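Local coordinates for CAG pathogenicity island protein 13 (Helicobacter pylori, PDB 2G3V) that is of unknown function but is encoded as CagS in the cag pathogenicity island, whose genes include those of a type IV secretion system, at residues A[43-48]-A[117-122]; A[97-102]-A[154-159]. One frame throughout, in Å; residues are numbered along the deposited sequence.

In the fold
Contacts 1 and 2 are neighbouring packing sites in an all-alpha chain, and their side chains meet. In contact 1, helix 35-57 lies against the connection 117-122 between helix 82-105 and helix 128-133; in contact 2, helix 82-105 meets the loop 154-159. Their segments alternate along the chain, and their centres are about 13 Å apart, yet side chains of the two touch: I45 CD1 packs on L99 CD2 at 3.4 Å, while I118 CG2 lies 3.7 Å from the same L99 CD2 and close to the ring of F156. Contact 1 is centred about 4 Å from the centre of the chain, contact 2 about 12 Å from it, where L155 packs on a modified side chain of a bound peptide.

Contact 1: residues A[43-48]-A[117-122]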
loop_
_atom_site.group_PDB
_atom_site.type_symbol
_atom_site.label_atom_id
_atom_site.label_comp_id
_atom_site.label_asym_id
_atom_site.label_seq_id
_atom_site.Cartn_x
_atom_site.Cartn_y
_atom_site.Cartn_z
ATOM N N ASP A 43 -8.802 4.239 7.535
ATOM C CA ASP A 43 -8.016 4.398 8.752
ATOM C C ASP A 43 -6.742 3.576 8.663
ATOM O O ASP A 43 -5.691 3.987 9.168
ATOM C CB ASP A 43 -8.817 3.971 9.970
ATOM C CG ASP A 43 -10.035 4.832 10.186
ATOM O OD1 ASP A 43 -10.056 5.960 9.648
ATOM O OD2 ASP A 43 -10.962 4.386 10.895
ATOM N N GLN A 44 -6.828 2.423 8.005
ATOM C CA GLN A 44 -5.669 1.564 7.838
ATOM C C GLN A 44 -4.606 2.214 6.953
ATOM O O GLN A 44 -3.407 2.077 7.184
ATOM C CB GLN A 44 -6.078 0.228 7.224
ATOM C CG GLN A 44 -5.966 -0.961 8.160
ATOM C CD GLN A 44 -6.244 -2.269 7.446
ATOM O OE1 GLN A 44 -7.404 -2.649 7.228
ATOM N NE2 GLN A 44 -5.173 -2.964 7.055
ATOM N N ILE A 45 -5.050 2.910 5.922
ATOM C CA ILE A 45 -4.131 3.589 5.027
ATOM C C ILE A 45 -3.475 4.738 5.793
ATOM O O ILE A 45 -2.291 4.994 5.639
ATOM C CB ILE A 45 -4.878 4.137 3.768
ATOM C CG1 ILE A 45 -5.444 2.962 2.960
ATOM C CG2 ILE A 45 -3.936 4.999 2.907
ATOM C CD1 ILE A 45 -6.240 3.367 1.732
ATOM N N LYS A 46 -4.260 5.410 6.626
ATOM C CA LYS A 46 -3.778 6.542 7.429
ATOM C C LYS A 46 -2.779 6.101 8.496
ATOM O O LYS A 46 -1.783 6.766 8.735
ATOM C CB LYS A 46 -4.967 7.248 8.097
ATOM C CG LYS A 46 -4.583 8.370 9.016
ATOM C CD LYS A 46 -4.008 9.526 8.245
ATOM C CE LYS A 46 -3.719 10.691 9.177
ATOM N NZ LYS A 46 -3.187 11.895 8.489
ATOM N N THR A 47 -3.068 4.983 9.151
ATOM C CA THR A 47 -2.172 4.457 10.173
ATOM C C THR A 47 -0.814 4.108 9.544
ATOM O O THR A 47 0.232 4.367 10.127
ATOM C CB THR A 47 -2.795 3.211 10.829
ATOM O OG1 THR A 47 -4.109 3.558 11.272
ATOM C CG2 THR A 47 -1.961 2.728 12.026
HETATM N N MSE A 48 -0.825 3.530 8.350
HETATM C CA MSE A 48 0.428 3.165 7.697
HETATM C C MSE A 48 1.168 4.423 7.244
HETATM O O MSE A 48 2.394 4.565 7.425
HETATM C CB MSE A 48 0.161 2.243 6.500
HETATM C CG MSE A 48 -0.496 0.927 6.881
HETATM SE SE MSE A 48 -0.541 -0.340 5.450
HETATM C CE MSE A 48 -2.121 0.238 4.526
ATOM N N SER A 117 -7.269 -4.770 -2.140
ATOM C CA SER A 117 -6.028 -5.260 -2.730
ATOM C C SER A 117 -5.016 -4.138 -2.930
ATOM O O SER A 117 -3.856 -4.385 -3.240
ATOM C CB SER A 117 -6.305 -5.942 -4.067
ATOM O OG SER A 117 -6.829 -5.018 -5.000
ATOM N N ILE A 118 -5.455 -2.901 -2.757
ATOM C CA ILE A 118 -4.554 -1.758 -2.902
ATOM C C ILE A 118 -3.604 -1.768 -1.708
ATOM O O ILE A 118 -2.458 -1.328 -1.801
ATOM C CB ILE A 118 -5.338 -0.433 -2.903
ATOM C CG1 ILE A 118 -6.344 -0.438 -4.049
ATOM C CG2 ILE A 118 -4.381 0.756 -3.050
ATOM C CD1 ILE A 118 -7.243 0.770 -4.036
ATOM N N LEU A 119 -4.097 -2.299 -0.601
ATOM C CA LEU A 119 -3.360 -2.393 0.655
ATOM C C LEU A 119 -2.121 -3.267 0.497
ATOM O O LEU A 119 -1.083 -3.020 1.134
ATOM C CB LEU A 119 -4.260 -2.961 1.755
ATOM C CG LEU A 119 -5.498 -2.134 2.114
ATOM C CD1 LEU A 119 -6.408 -2.936 3.030
ATOM C CD2 LEU A 119 -5.077 -0.833 2.777
ATOM N N GLY A 120 -2.193 -4.286 -0.357
ATOM C CA GLY A 120 -1.071 -5.183 -0.586
ATOM C C GLY A 120 0.230 -4.512 -1.014
ATOM O O GLY A 120 1.306 -5.113 -0.965
ATOM N N ILE A 121 0.150 -3.262 -1.436
ATOM C CA ILE A 121 1.349 -2.553 -1.833
ATOM C C ILE A 121 2.147 -2.106 -0.618
ATOM O O ILE A 121 3.372 -2.053 -0.656
ATOM C CB ILE A 121 0.993 -1.321 -2.670
ATOM C CG1 ILE A 121 0.420 -1.779 -4.008
ATOM C CG2 ILE A 121 2.217 -0.421 -2.857
ATOM C CD1 ILE A 121 -0.071 -0.646 -4.865
ATOM N N PHE A 122 1.448 -1.821 0.474
ATOM C CA PHE A 122 2.098 -1.308 1.670
ATOM C C PHE A 122 2.376 -2.297 2.790
ATOM O O PHE A 122 3.298 -2.086 3.573
ATOM C CB PHE A 122 1.276 -0.131 2.200
ATOM C CG PHE A 122 0.856 0.839 1.126
ATOM C CD1 PHE A 122 1.772 1.720 0.566
ATOM C CD2 PHE A 122 -0.438 0.802 0.606
ATOM C CE1 PHE A 122 1.414 2.545 -0.505
ATOM C CE2 PHE A 122 -0.810 1.625 -0.470
ATOM C CZ PHE A 122 0.120 2.492 -1.026
#
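M48, a selenomethionine on helix 35-57, reaches across to L119 and F122 and is a good example of a flexible selenoether chain packing in a buried contact. From CB, CG continues beside the backbone N, anti to the carbonyl carbon (chi1 -62°), and an extended chi2 carries SE to F122, where it lies 3.7 Å from CB. The chain then bends at chi3 (-84°), which turns the terminal methyl toward the leucine: CE stops 3.6 Å from L119 CD2 while remaining 4.1 Å from F122 CB. One side chain thus serves two neighbours, lying roughly at right angles to each. L119 CD2 is shared in turn, since I45 CG1 meets it at 3.8 Å. The partly exposed Q44 adds a looser touch, its NE2 being 4.2 Å from L119 CD1. L123 and F126 also pack on M48, and helix 82-105 contributes L99, L100 and I103 against I45 and T96 against F122. With its meeting side chains almost wholly apolar and mostly buried, this is the central packing of an all-alpha fold, in which a long helix lies against an interhelical connection.

Contact 2: residues A[97-102]-A[154-159]; sequences MELLHA and KLFVMT
The connection between helix 136-149 and helix 160-168 packs against helix 82-105 here, setting the aromatic ring of F156 beside L99. The backbones come close, with the CA atoms of L99 and F156 5.2 Å apart. L99 CB sits over one face of the ring in a CH-pi contact, 3.7 Å from the centroid and 16° off the normal. With L99 CG anti to the backbone N (chi1 166°), the branch runs on across the same ring, and CD1 ends 3.6 Å from F156 CE1. CB of the preceding L155 lies against the opposite face, toward its rim, which places the phenyl group between two aliphatic side chains, while I118 from another loop also packs on it. One turn along the helix from E98 and L99, A102 CB lies 3.5 Å from F156 O; M158 CG is a more distant neighbour of that methyl. On the partly exposed flank the aliphatic part of E98 takes over: its CG lies 3.7 Å from L155 O and 3.9 Å from V157 CG2. The loop ends at T159, the N-cap of helix 160-168, whose OG1 accepts a hydrogen bond from E162 N. The arrangement is a loop-on-helix packing of an all-alpha fold, with a buried aromatic side chain held against a helix shortly before the next helix begins.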
loop_
_atom_site.group_PDB
_atom_site.type_symbol
_atom_site.label_atom_id
_atom_site.label_comp_id
_atom_site.label_asym_id
_atom_site.label_seq_id
_atom_site.Cartn_x
_atom_site.Cartn_y
_atom_site.Cartn_z
HETATM N N MSE A 97 0.005 8.976 0.590
HETATM C CA MSE A 97 -0.565 10.314 0.503
HETATM C C MSE A 97 -1.399 10.498 -0.772
HETATM O O MSE A 97 -2.508 11.042 -0.734
HETATM C CB MSE A 97 0.563 11.346 0.519
HETATM C CG MSE A 97 0.935 11.891 1.880
HETATM SE SE MSE A 97 -0.218 13.374 2.459
HETATM C CE MSE A 97 0.334 14.691 1.142
ATOM N N GLU A 98 -0.851 10.055 -1.900
ATOM C CA GLU A 98 -1.539 10.171 -3.190
ATOM C C GLU A 98 -2.832 9.348 -3.179
ATOM O O GLU A 98 -3.871 9.819 -3.639
ATOM C CB GLU A 98 -0.624 9.695 -4.328
ATOM C CG GLU A 98 -1.050 10.146 -5.716
ATOM C CD GLU A 98 -0.970 11.660 -5.876
ATOM O OE1 GLU A 98 0.101 12.240 -5.561
ATOM O OE2 GLU A 98 -1.971 12.263 -6.318
ATOM N N LEU A 99 -2.764 8.119 -2.663
ATOM C CA LEU A 99 -3.944 7.244 -2.578
ATOM C C LEU A 99 -5.012 7.911 -1.703
ATOM O O LEU A 99 -6.199 7.944 -2.057
ATOM C CB LEU A 99 -3.559 5.876 -1.982
ATOM C CG LEU A 99 -4.652 4.905 -1.483
ATOM C CD1 LEU A 99 -5.542 4.449 -2.634
ATOM C CD2 LEU A 99 -3.998 3.715 -0.810
ATOM N N LEU A 100 -4.578 8.453 -0.570
ATOM C CA LEU A 100 -5.485 9.129 0.351
ATOM C C LEU A 100 -6.214 10.264 -0.367
ATOM O O LEU A 100 -7.417 10.445 -0.188
ATOM C CB LEU A 100 -4.697 9.678 1.540
ATOM C CG LEU A 100 -5.053 9.263 2.966
ATOM C CD1 LEU A 100 -5.812 7.951 3.004
ATOM C CD2 LEU A 100 -3.764 9.169 3.760
ATOM N N HIS A 101 -5.498 11.034 -1.180
ATOM C CA HIS A 101 -6.138 12.127 -1.915
ATOM C C HIS A 101 -7.065 11.588 -2.987
ATOM O O HIS A 101 -8.144 12.147 -3.217
ATOM C CB HIS A 101 -5.095 13.058 -2.541
ATOM C CG HIS A 101 -4.396 13.912 -1.541
ATOM N ND1 HIS A 101 -5.080 14.712 -0.652
ATOM C CD2 HIS A 101 -3.083 14.064 -1.253
ATOM C CE1 HIS A 101 -4.218 15.318 0.144
ATOM N NE2 HIS A 101 -2.999 14.941 -0.199
ATOM N N ALA A 102 -6.636 10.508 -3.644
ATOM C CA ALA A 102 -7.448 9.863 -4.671
ATOM C C ALA A 102 -8.788 9.541 -4.025
ATOM O O ALA A 102 -9.844 9.880 -4.565
ATOM C CB ALA A 102 -6.778 8.587 -5.151
ATOM N N LYS A 154 3.615 6.423 -11.057
ATOM C CA LYS A 154 2.522 7.342 -10.734
ATOM C C LYS A 154 1.235 6.586 -10.446
ATOM O O LYS A 154 0.290 6.637 -11.234
ATOM C CB LYS A 154 2.274 8.316 -11.898
ATOM C CG LYS A 154 3.513 9.030 -12.450
ATOM C CD LYS A 154 3.736 10.394 -11.813
ATOM C CE LYS A 154 4.211 10.271 -10.371
ATOM N NZ LYS A 154 4.506 11.597 -9.759
ATOM N N LEU A 155 1.201 5.851 -9.341
ATOM C CA LEU A 155 -0.012 5.117 -8.973
ATOM C C LEU A 155 -0.970 6.085 -8.259
ATOM O O LEU A 155 -0.532 7.063 -7.639
ATOM C CB LEU A 155 0.319 3.954 -8.024
ATOM C CG LEU A 155 1.121 2.726 -8.485
ATOM C CD1 LEU A 155 1.677 2.015 -7.255
ATOM C CD2 LEU A 155 0.249 1.785 -9.310
ATOM N N PHE A 156 -2.269 5.827 -8.369
ATOM C CA PHE A 156 -3.287 6.645 -7.698
ATOM C C PHE A 156 -3.515 8.065 -8.209
ATOM O O PHE A 156 -4.305 8.809 -7.643
ATOM C CB PHE A 156 -2.986 6.695 -6.202
ATOM C CG PHE A 156 -2.718 5.349 -5.601
ATOM C CD1 PHE A 156 -3.626 4.300 -5.772
ATOM C CD2 PHE A 156 -1.565 5.123 -4.867
ATOM C CE1 PHE A 156 -3.382 3.038 -5.212
ATOM C CE2 PHE A 156 -1.313 3.875 -4.303
ATOM C CZ PHE A 156 -2.225 2.827 -4.477
ATOM N N VAL A 157 -2.829 8.439 -9.281
ATOM C CA VAL A 157 -2.983 9.767 -9.865
ATOM C C VAL A 157 -4.082 9.639 -10.910
ATOM O O VAL A 157 -3.825 9.225 -12.038
ATOM C CB VAL A 157 -1.675 10.226 -10.548
ATOM C CG1 VAL A 157 -1.850 11.614 -11.151
ATOM C CG2 VAL A 157 -0.544 10.223 -9.540
HETATM N N MSE A 158 -5.303 9.991 -10.537
HETATM C CA MSE A 158 -6.436 9.870 -11.448
HETATM C C MSE A 158 -6.506 10.909 -12.564
HETATM O O MSE A 158 -5.975 12.011 -12.449
HETATM C CB MSE A 158 -7.753 9.906 -10.659
HETATM C CG MSE A 158 -7.759 9.049 -9.401
HETATM SE SE MSE A 158 -7.076 7.273 -9.667
HETATM C CE MSE A 158 -8.635 6.443 -10.441
ATOM N N THR A 159 -7.177 10.530 -13.649
ATOM C CA THR A 159 -7.374 11.404 -14.799
ATOM C C THR A 159 -8.863 11.734 -14.825
ATOM O O THR A 159 -9.655 11.070 -14.154
ATOM C CB THR A 159 -7.010 10.696 -16.110
ATOM O OG1 THR A 159 -7.963 9.659 -16.370
ATOM C CG2 THR A 159 -5.615 10.093 -16.018
#